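Local coordinates for PmoD (PDB 6CPD), which binds copper(I) through its periplasmic, cupredoxin-like soluble domain and probably serves copper handling in methane-oxidizing bacteria, at residues Asp13-Thr18 / Met41-Glu46; Leu53-Arg58 / Lys86-Gly91. All blocks are in the same frame, centred on the assembly; numbering follows the deposited sequence.

Contact 1: Asp13-Thr18 / Met41-Glu46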
ATOM      1  N   ASP B  13      11.102   4.772  -6.197  1.00 32.49           N
ATOM      2  CA  ASP B  13      10.223   4.358  -7.283  1.00 35.65           C
ATOM      3  C   ASP B  13       9.319   3.229  -6.796  1.00 34.41           C
ATOM      4  O   ASP B  13       9.811   2.183  -6.373  1.00 37.09           O
ATOM      5  CB  ASP B  13      11.056   3.924  -8.485  1.00 40.05           C
ATOM      6  CG  ASP B  13      12.043   5.001  -8.919  1.00 48.42           C
ATOM      7  OD1 ASP B  13      11.614   6.100  -9.333  1.00 43.40           O
ATOM      8  OD2 ASP B  13      13.265   4.731  -8.856  1.00 52.60           O
ATOM      9  N   MET B  14       8.009   3.388  -6.971  1.00 27.62           N
ATOM     10  CA  MET B  14       7.052   2.427  -6.418  1.00 26.32           C
ATOM     11  C   MET B  14       6.289   1.794  -7.554  1.00 27.85           C
ATOM     12  O   MET B  14       6.211   2.348  -8.661  1.00 29.14           O
ATOM     13  CB  MET B  14       6.050   3.088  -5.444  1.00 25.42           C
ATOM     14  CG  MET B  14       6.656   4.027  -4.404  1.00 34.45           C
ATOM     15  SD  MET B  14       8.161   3.344  -3.668  1.00 38.11           S
ATOM     16  CE  MET B  14       8.406   4.470  -2.284  1.00 40.56           C
ATOM     17  N   ILE B  15       5.780   0.598  -7.289  1.00 23.67           N
ATOM     18  CA  ILE B  15       4.805  -0.031  -8.166  1.00 26.45           C
ATOM     19  C   ILE B  15       3.539  -0.217  -7.341  1.00 22.77           C
ATOM     20  O   ILE B  15       3.562  -0.853  -6.305  1.00 23.66           O
ATOM     21  CB  ILE B  15       5.309  -1.363  -8.709  1.00 30.77           C
ATOM     22  CG1 ILE B  15       6.608  -1.139  -9.498  1.00 27.88           C
ATOM     23  CG2 ILE B  15       4.234  -2.044  -9.593  1.00 27.29           C
ATOM     24  CD1 ILE B  15       7.239  -2.438  -9.983  1.00 31.75           C
ATOM     25  N   HIS B  16       2.451   0.405  -7.765  1.00 22.87           N
ATOM     26  CA  HIS B  16       1.216   0.299  -7.008  1.00 22.99           C
ATOM     27  C   HIS B  16       0.549  -1.021  -7.352  1.00 23.69           C
ATOM     28  O   HIS B  16       0.553  -1.458  -8.508  1.00 27.67           O
ATOM     29  CB  HIS B  16       0.280   1.470  -7.320  1.00 25.56           C
ATOM     30  CG  HIS B  16      -0.990   1.453  -6.534  1.00 28.81           C
ATOM     31  ND1 HIS B  16      -2.195   1.052  -7.074  1.00 35.68           N
ATOM     32  CD2 HIS B  16      -1.243   1.775  -5.242  1.00 27.22           C
ATOM     33  CE1 HIS B  16      -3.137   1.138  -6.151  1.00 38.01           C
ATOM     34  NE2 HIS B  16      -2.587   1.578  -5.033  1.00 33.33           N
ATOM     35  N   ILE B  17      -0.046  -1.630  -6.346  1.00 20.29           N
ATOM     36  CA  ILE B  17      -0.682  -2.946  -6.486  1.00 23.54           C
ATOM     37  C   ILE B  17      -2.131  -2.900  -6.004  1.00 28.35           C
ATOM     38  O   ILE B  17      -2.418  -2.319  -4.949  1.00 23.78           O
ATOM     39  CB  ILE B  17       0.089  -4.005  -5.665  1.00 28.31           C
ATOM     40  CG1 ILE B  17       1.515  -4.153  -6.210  1.00 24.53           C
ATOM     41  CG2 ILE B  17      -0.650  -5.353  -5.683  1.00 27.88           C
ATOM     42  CD1 ILE B  17       2.420  -5.006  -5.313  1.00 28.00           C
ATOM     43  N   THR B  18      -3.031  -3.518  -6.769  1.00 27.09           N
ATOM     44  CA  THR B  18      -4.416  -3.701  -6.362  1.00 25.34           C
ATOM     45  C   THR B  18      -4.763  -5.193  -6.492  1.00 28.23           C
ATOM     46  O   THR B  18      -4.346  -5.853  -7.445  1.00 28.54           O
ATOM     47  CB  THR B  18      -5.404  -2.873  -7.229  1.00 44.15           C
ATOM     48  OG1 THR B  18      -5.005  -1.493  -7.270  1.00 39.69           O
ATOM     49  CG2 THR B  18      -6.812  -2.968  -6.664  1.00 49.10           C
ATOM     50  N   MET B  41      -4.235  -9.754  -9.558  1.00 29.21           N
ATOM     51  CA  MET B  41      -3.345  -8.707  -9.058  1.00 27.27           C
ATOM     52  C   MET B  41      -2.938  -7.759 -10.171  1.00 30.70           C
ATOM     53  O   MET B  41      -2.341  -8.186 -11.164  1.00 32.01           O
ATOM     54  CB  MET B  41      -2.107  -9.328  -8.419  1.00 27.28           C
ATOM     55  CG  MET B  41      -2.454 -10.362  -7.345  1.00 34.38           C
ATOM     56  SD  MET B  41      -0.992 -10.937  -6.464  1.00 64.61           S
ATOM     57  CE  MET B  41      -0.045  -9.420  -6.464  1.00 37.28           C
ATOM     58  N   ALA B  42      -3.256  -6.477  -9.992  1.00 28.30           N
ATOM     59  CA  ALA B  42      -2.944  -5.456 -10.983  1.00 30.19           C
ATOM     60  C   ALA B  42      -1.790  -4.567 -10.518  1.00 32.59           C
ATOM     61  O   ALA B  42      -1.798  -4.073  -9.386  1.00 33.07           O
ATOM     62  CB  ALA B  42      -4.179  -4.612 -11.275  1.00 31.79           C
ATOM     63  N   PHE B  43      -0.821  -4.364 -11.410  1.00 29.56           N
ATOM     64  CA  PHE B  43       0.405  -3.613 -11.129  1.00 31.65           C
ATOM     65  C   PHE B  43       0.413  -2.329 -11.954  1.00 27.92           C
ATOM     66  O   PHE B  43       0.098  -2.347 -13.144  1.00 32.77           O
ATOM     67  CB  PHE B  43       1.645  -4.458 -11.445  1.00 32.15           C
ATOM     68  CG  PHE B  43       1.776  -5.684 -10.587  1.00 29.96           C
ATOM     69  CD1 PHE B  43       1.048  -6.825 -10.876  1.00 34.33           C
ATOM     70  CD2 PHE B  43       2.616  -5.692  -9.490  1.00 24.99           C
ATOM     71  CE1 PHE B  43       1.154  -7.948 -10.077  1.00 37.01           C
ATOM     72  CE2 PHE B  43       2.729  -6.808  -8.691  1.00 32.25           C
ATOM     73  CZ  PHE B  43       2.000  -7.943  -8.990  1.00 33.18           C
ATOM     74  N   ASP B  44       0.761  -1.219 -11.310  1.00 24.94           N
ATOM     75  CA  ASP B  44       0.824   0.084 -11.966  1.00 24.68           C
ATOM     76  C   ASP B  44       2.197   0.691 -11.631  1.00 26.37           C
ATOM     77  O   ASP B  44       2.435   1.148 -10.514  1.00 26.45           O
ATOM     78  CB  ASP B  44      -0.301   1.001 -11.466  1.00 29.25           C
ATOM     79  CG  ASP B  44      -0.279   2.399 -12.107  1.00 45.16           C
ATOM     80  OD1 ASP B  44       0.705   2.775 -12.786  1.00 46.44           O
ATOM     81  OD2 ASP B  44      -1.240   3.161 -11.861  1.00 55.23           O
ATOM     82  N   ILE B  45       3.083   0.726 -12.607  1.00 26.90           N
ATOM     83  CA  ILE B  45       4.430   1.220 -12.392  1.00 28.56           C
ATOM     84  C   ILE B  45       4.464   2.746 -12.364  1.00 31.39           C
ATOM     85  O   ILE B  45       4.103   3.384 -13.353  1.00 32.52           O
ATOM     86  CB  ILE B  45       5.362   0.701 -13.496  1.00 36.72           C
ATOM     87  CG1 ILE B  45       5.354  -0.838 -13.500  1.00 37.76           C
ATOM     88  CG2 ILE B  45       6.743   1.255 -13.302  1.00 34.69           C
ATOM     89  CD1 ILE B  45       5.967  -1.447 -14.757  1.00 41.18           C
ATOM     90  N   GLU B  46       4.867   3.344 -11.237  1.00 28.48           N
ATOM     91  CA  GLU B  46       4.784   4.797 -11.103  1.00 29.18           C
ATOM     92  C   GLU B  46       5.799   5.564 -11.955  1.00 37.03           C
ATOM     93  O   GLU B  46       5.481   6.627 -12.471  1.00 39.14           O
ATOM     94  CB  GLU B  46       4.951   5.227  -9.634  1.00 32.61           C
ATOM     95  CG  GLU B  46       3.741   4.915  -8.752  1.00 36.19           C
ATOM     96  CD  GLU B  46       3.846   5.516  -7.348  1.00 39.91           C
ATOM     97  OE1 GLU B  46       4.943   5.984  -6.959  1.00 43.21           O
ATOM     98  OE2 GLU B  46       2.817   5.543  -6.645  1.00 41.48           O
TER
HETATM   99  O   HOH W   1       7.296   6.264  -7.591  1.00 29.35           O
HETATM  100  O   HOH W   2      -2.509  -1.149  -9.180  1.00 28.93           O
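I17 and F43 lie side by side on one face of an antiparallel strand pair, and the isoleucine can be followed outward from CB. Its CB sits near the carbonyl oxygen of A42. With chi1 at -63°, I17 CG1 is anti to the carbonyl carbon and lies 3.8 Å from F43 CD2, while CG2 leans the other way, to M41 CE. At the tip, I17 CD1 is 3.8 Å from F43 CE2; both atoms approach the CD2-CE2 side of the ring obliquely. I15 adds its CG2 at the edge of the same ring, 4.0 Å from CD2 of F43. Beta-branched and aromatic residues suit this face because it turns into the core of the cupredoxin-like fold, where L55, L57 and I59 of strand 55-61 cover it; F43 also stacks on F93. The backbones join through two hydrogen-bonded pairs, H16 with D44 and T18 with A42, the latter including a bond of 2.8 Å from A42 N to T18 O at a nearly straight 170°. The other face carries H16, T18 and D44, with the small A42 among them. T18, A42 and D44 are partly exposed, whereas H16 is buried, its NE2 bonded to D31 of the second subunit; one water bonds to H16 ND1, T18 OG1 and A42 O. Past the strand end, E46 N still reaches M14 O (3.1 Å), and the E46 carboxylate crosses the M14 side chain, OE1 lying 3.5 Å from M14 CB. A water links that OE1 to M14 N. M14's thioether end leads away toward the copper(I) ion, which M7 and M9 bind.

Contact 2: Leu53-Arg58 / Lys86-Gly91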
ATOM      1  N   LEU B  53      12.351  -1.190 -18.740  1.00 44.42           N
ATOM      2  CA  LEU B  53      13.152  -2.115 -17.931  1.00 45.37           C
ATOM      3  C   LEU B  53      12.500  -3.485 -17.799  1.00 42.46           C
ATOM      4  O   LEU B  53      11.319  -3.582 -17.461  1.00 44.26           O
ATOM      5  CB  LEU B  53      13.397  -1.561 -16.531  1.00 45.62           C
ATOM      6  CG  LEU B  53      14.249  -0.305 -16.385  1.00 50.30           C
ATOM      7  CD1 LEU B  53      14.479  -0.046 -14.900  1.00 49.75           C
ATOM      8  CD2 LEU B  53      15.559  -0.482 -17.116  1.00 51.31           C
ATOM      9  N   PRO B  54      13.282  -4.545 -18.046  1.00 43.37           N
ATOM     10  CA  PRO B  54      12.795  -5.907 -17.846  1.00 43.22           C
ATOM     11  C   PRO B  54      12.320  -6.097 -16.413  1.00 41.12           C
ATOM     12  O   PRO B  54      13.021  -5.731 -15.468  1.00 38.77           O
ATOM     13  CB  PRO B  54      14.021  -6.777 -18.162  1.00 45.94           C
ATOM     14  CG  PRO B  54      14.859  -5.934 -19.084  1.00 47.26           C
ATOM     15  CD  PRO B  54      14.655  -4.521 -18.588  1.00 45.78           C
ATOM     16  N   LEU B  55      11.115  -6.633 -16.271  1.00 40.47           N
ATOM     17  CA  LEU B  55      10.526  -6.853 -14.966  1.00 35.28           C
ATOM     18  C   LEU B  55      10.020  -8.295 -14.868  1.00 36.89           C
ATOM     19  O   LEU B  55       9.223  -8.760 -15.686  1.00 39.68           O
ATOM     20  CB  LEU B  55       9.409  -5.837 -14.732  1.00 35.80           C
ATOM     21  CG  LEU B  55       8.637  -5.765 -13.418  1.00 38.04           C
ATOM     22  CD1 LEU B  55       8.005  -4.384 -13.308  1.00 44.03           C
ATOM     23  CD2 LEU B  55       7.559  -6.835 -13.344  1.00 43.58           C
ATOM     24  N   GLU B  56      10.503  -9.006 -13.862  1.00 37.57           N
ATOM     25  CA  GLU B  56      10.117 -10.390 -13.645  1.00 34.08           C
ATOM     26  C   GLU B  56       9.292 -10.491 -12.365  1.00 34.04           C
ATOM     27  O   GLU B  56       9.560  -9.782 -11.391  1.00 33.11           O
ATOM     28  CB  GLU B  56      11.357 -11.275 -13.555  1.00 37.87           C
ATOM     29  CG  GLU B  56      11.089 -12.685 -13.057  1.00 36.06           C
ATOM     30  CD  GLU B  56      12.362 -13.461 -12.745  1.00 49.56           C
ATOM     31  OE1 GLU B  56      13.438 -12.837 -12.622  1.00 50.15           O
ATOM     32  OE2 GLU B  56      12.283 -14.703 -12.608  1.00 55.45           O
ATOM     33  N   LEU B  57       8.284 -11.355 -12.361  1.00 31.17           N
ATOM     34  CA  LEU B  57       7.508 -11.572 -11.140  1.00 30.63           C
ATOM     35  C   LEU B  57       7.477 -13.055 -10.803  1.00 31.57           C
ATOM     36  O   LEU B  57       7.159 -13.882 -11.651  1.00 32.11           O
ATOM     37  CB  LEU B  57       6.072 -11.041 -11.287  1.00 31.90           C
ATOM     38  CG  LEU B  57       5.104 -11.419 -10.148  1.00 35.36           C
ATOM     39  CD1 LEU B  57       5.412 -10.699  -8.823  1.00 32.11           C
ATOM     40  CD2 LEU B  57       3.643 -11.204 -10.560  1.00 34.81           C
ATOM     41  N   ARG B  58       7.817 -13.379  -9.565  1.00 27.58           N
ATOM     42  CA  ARG B  58       7.647 -14.727  -9.054  1.00 29.68           C
ATOM     43  C   ARG B  58       6.942 -14.679  -7.722  1.00 33.00           C
ATOM     44  O   ARG B  58       7.402 -14.018  -6.793  1.00 36.34           O
ATOM     45  CB  ARG B  58       8.990 -15.442  -8.943  1.00 29.12           C
ATOM     46  CG  ARG B  58       8.857 -16.850  -8.362  1.00 31.75           C
ATOM     47  CD  ARG B  58      10.196 -17.494  -8.135  1.00 41.18           C
ATOM     48  NE  ARG B  58      10.674 -18.109  -9.369  1.00 54.63           N
ATOM     49  CZ  ARG B  58      11.936 -18.128  -9.763  1.00 59.85           C
ATOM     50  NH1 ARG B  58      12.861 -17.539  -9.030  1.00 67.13           N
ATOM     51  NH2 ARG B  58      12.266 -18.720 -10.898  1.00 57.49           N
ATOM     52  N   LYS B  86      10.038  -9.185 -18.684  1.00 49.17           N
ATOM     53  CA  LYS B  86       9.617  -8.516 -19.911  1.00 52.92           C
ATOM     54  C   LYS B  86       9.405  -7.034 -19.635  1.00 48.41           C
ATOM     55  O   LYS B  86       9.219  -6.617 -18.489  1.00 40.84           O
ATOM     56  CB  LYS B  86       8.355  -9.137 -20.517  1.00 54.65           C
ATOM     57  CG  LYS B  86       7.099  -8.899 -19.734  1.00 56.31           C
ATOM     58  CD  LYS B  86       5.864  -9.121 -20.587  1.00 60.11           C
ATOM     59  CE  LYS B  86       5.713  -8.026 -21.620  1.00 66.44           C
ATOM     60  NZ  LYS B  86       4.393  -8.092 -22.303  1.00 69.92           N
ATOM     61  N   LYS B  87       9.497  -6.241 -20.694  1.00 44.42           N
ATOM     62  CA  LYS B  87       9.244  -4.814 -20.606  1.00 49.51           C
ATOM     63  C   LYS B  87       7.741  -4.552 -20.701  1.00 52.42           C
ATOM     64  O   LYS B  87       7.074  -5.053 -21.605  1.00 56.63           O
ATOM     65  CB  LYS B  87       9.998  -4.089 -21.722  1.00 49.63           C
ATOM     66  CG  LYS B  87      11.509  -4.259 -21.607  1.00 50.53           C
ATOM     67  CD  LYS B  87      12.261  -3.630 -22.768  1.00 58.75           C
ATOM     68  CE  LYS B  87      13.745  -3.953 -22.673  1.00 62.54           C
ATOM     69  NZ  LYS B  87      14.553  -3.238 -23.692  1.00 72.47           N
ATOM     70  N   TYR B  88       7.210  -3.771 -19.765  1.00 48.81           N
ATOM     71  CA  TYR B  88       5.801  -3.391 -19.801  1.00 44.69           C
ATOM     72  C   TYR B  88       5.662  -1.953 -20.249  1.00 43.32           C
ATOM     73  O   TYR B  88       5.636  -1.031 -19.430  1.00 41.15           O
ATOM     74  CB  TYR B  88       5.143  -3.600 -18.441  1.00 37.55           C
ATOM     75  CG  TYR B  88       5.076  -5.060 -18.062  1.00 37.37           C
ATOM     76  CD1 TYR B  88       4.080  -5.883 -18.576  1.00 40.97           C
ATOM     77  CD2 TYR B  88       6.028  -5.622 -17.227  1.00 35.23           C
ATOM     78  CE1 TYR B  88       4.023  -7.225 -18.251  1.00 39.99           C
ATOM     79  CE2 TYR B  88       5.977  -6.977 -16.887  1.00 37.27           C
ATOM     80  CZ  TYR B  88       4.970  -7.765 -17.405  1.00 41.67           C
ATOM     81  OH  TYR B  88       4.917  -9.099 -17.077  1.00 45.27           O
ATOM     82  N   SER B  89       5.563  -1.774 -21.562  1.00 49.19           N
ATOM     83  CA  SER B  89       5.616  -0.451 -22.178  1.00 48.45           C
ATOM     84  C   SER B  89       4.447   0.438 -21.783  1.00 49.55           C
ATOM     85  O   SER B  89       4.561   1.659 -21.836  1.00 49.84           O
ATOM     86  CB  SER B  89       5.669  -0.576 -23.702  1.00 56.52           C
ATOM     87  OG  SER B  89       4.556  -1.305 -24.184  1.00 59.18           O
ATOM     88  N   LYS B  90       3.318  -0.156 -21.410  1.00 51.52           N
ATOM     89  CA  LYS B  90       2.171   0.650 -20.993  1.00 50.98           C
ATOM     90  C   LYS B  90       2.255   0.994 -19.511  1.00 47.45           C
ATOM     91  O   LYS B  90       1.501   1.830 -19.024  1.00 46.98           O
ATOM     92  CB  LYS B  90       0.847  -0.054 -21.311  1.00 58.66           C
ATOM     93  CG  LYS B  90       0.623  -0.321 -22.804  1.00 68.36           C
ATOM     94  CD  LYS B  90      -0.763  -0.908 -23.067  1.00 75.13           C
ATOM     95  CE  LYS B  90      -1.009  -1.156 -24.556  1.00 77.85           C
ATOM     96  NZ  LYS B  90      -1.145   0.118 -25.319  1.00 82.20           N
ATOM     97  N   GLY B  91       3.179   0.361 -18.796  1.00 39.46           N
ATOM     98  CA  GLY B  91       3.372   0.680 -17.390  1.00 36.64           C
ATOM     99  C   GLY B  91       2.453  -0.094 -16.464  1.00 38.02           C
ATOM    100  O   GLY B  91       2.521   0.051 -15.245  1.00 39.46           O
TER
HETATM  101  O   HOH W   3       8.946  -2.774 -17.377  1.00 39.82           O
HETATM  102  O   HOH W   4       7.063 -10.136 -16.072  1.00 38.41           O
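L55 and K86 form an antiparallel hydrogen-bonded pair whose two backbone bonds run from L55 N to K86 O (2.9 Å) and from K86 N to L55 O (3.1 Å). Water extends the pairing. One molecule donates to L53 O and accepts from Y88 N; another donates to L55 O and accepts a hydrogen bond from Y88 OH, 2.6 Å away. A tyrosine fits here because its ring can pack while its hydroxyl remains in the water network. The apolar part of the contact is small: L55 CD2 meets Y88 CE2 at 3.9 Å, the two side chains crossing at about a right angle, and the extended K87 chain passes P54, with K87 CE 4.2 Å from P54 CD. From Y88 to G91 the chain makes a type I turn closed by G91 N on Y88 O (2.9 Å), and G91 takes a positive phi that suits glycine. The pairing marks the end of strand 79-86 beside strand 55-61, whose other edge pairs with strand 103-112, while Y88 stacks on F93 of strand 92-99.

Contact 1 is largely buried, joining two strands of one sheet, whereas contact 2 lies at the surface where a loop leaves the edge strand of the other sheet. The regular ladder of the first gives way in the second to a single bridge, extended by waters and by lysine and proline chains. The two nevertheless meet in the core between the sheets: L55 CD1 lies 3.9 Å from both I15 CD1 and I45 CD1, and L57 packs on F43. A probable hydrogen bond from I45 N to G91 O also ties strand 37-45 to the end of the 86-91 loop, just before strand 92-99 joins the sheet of contact 1.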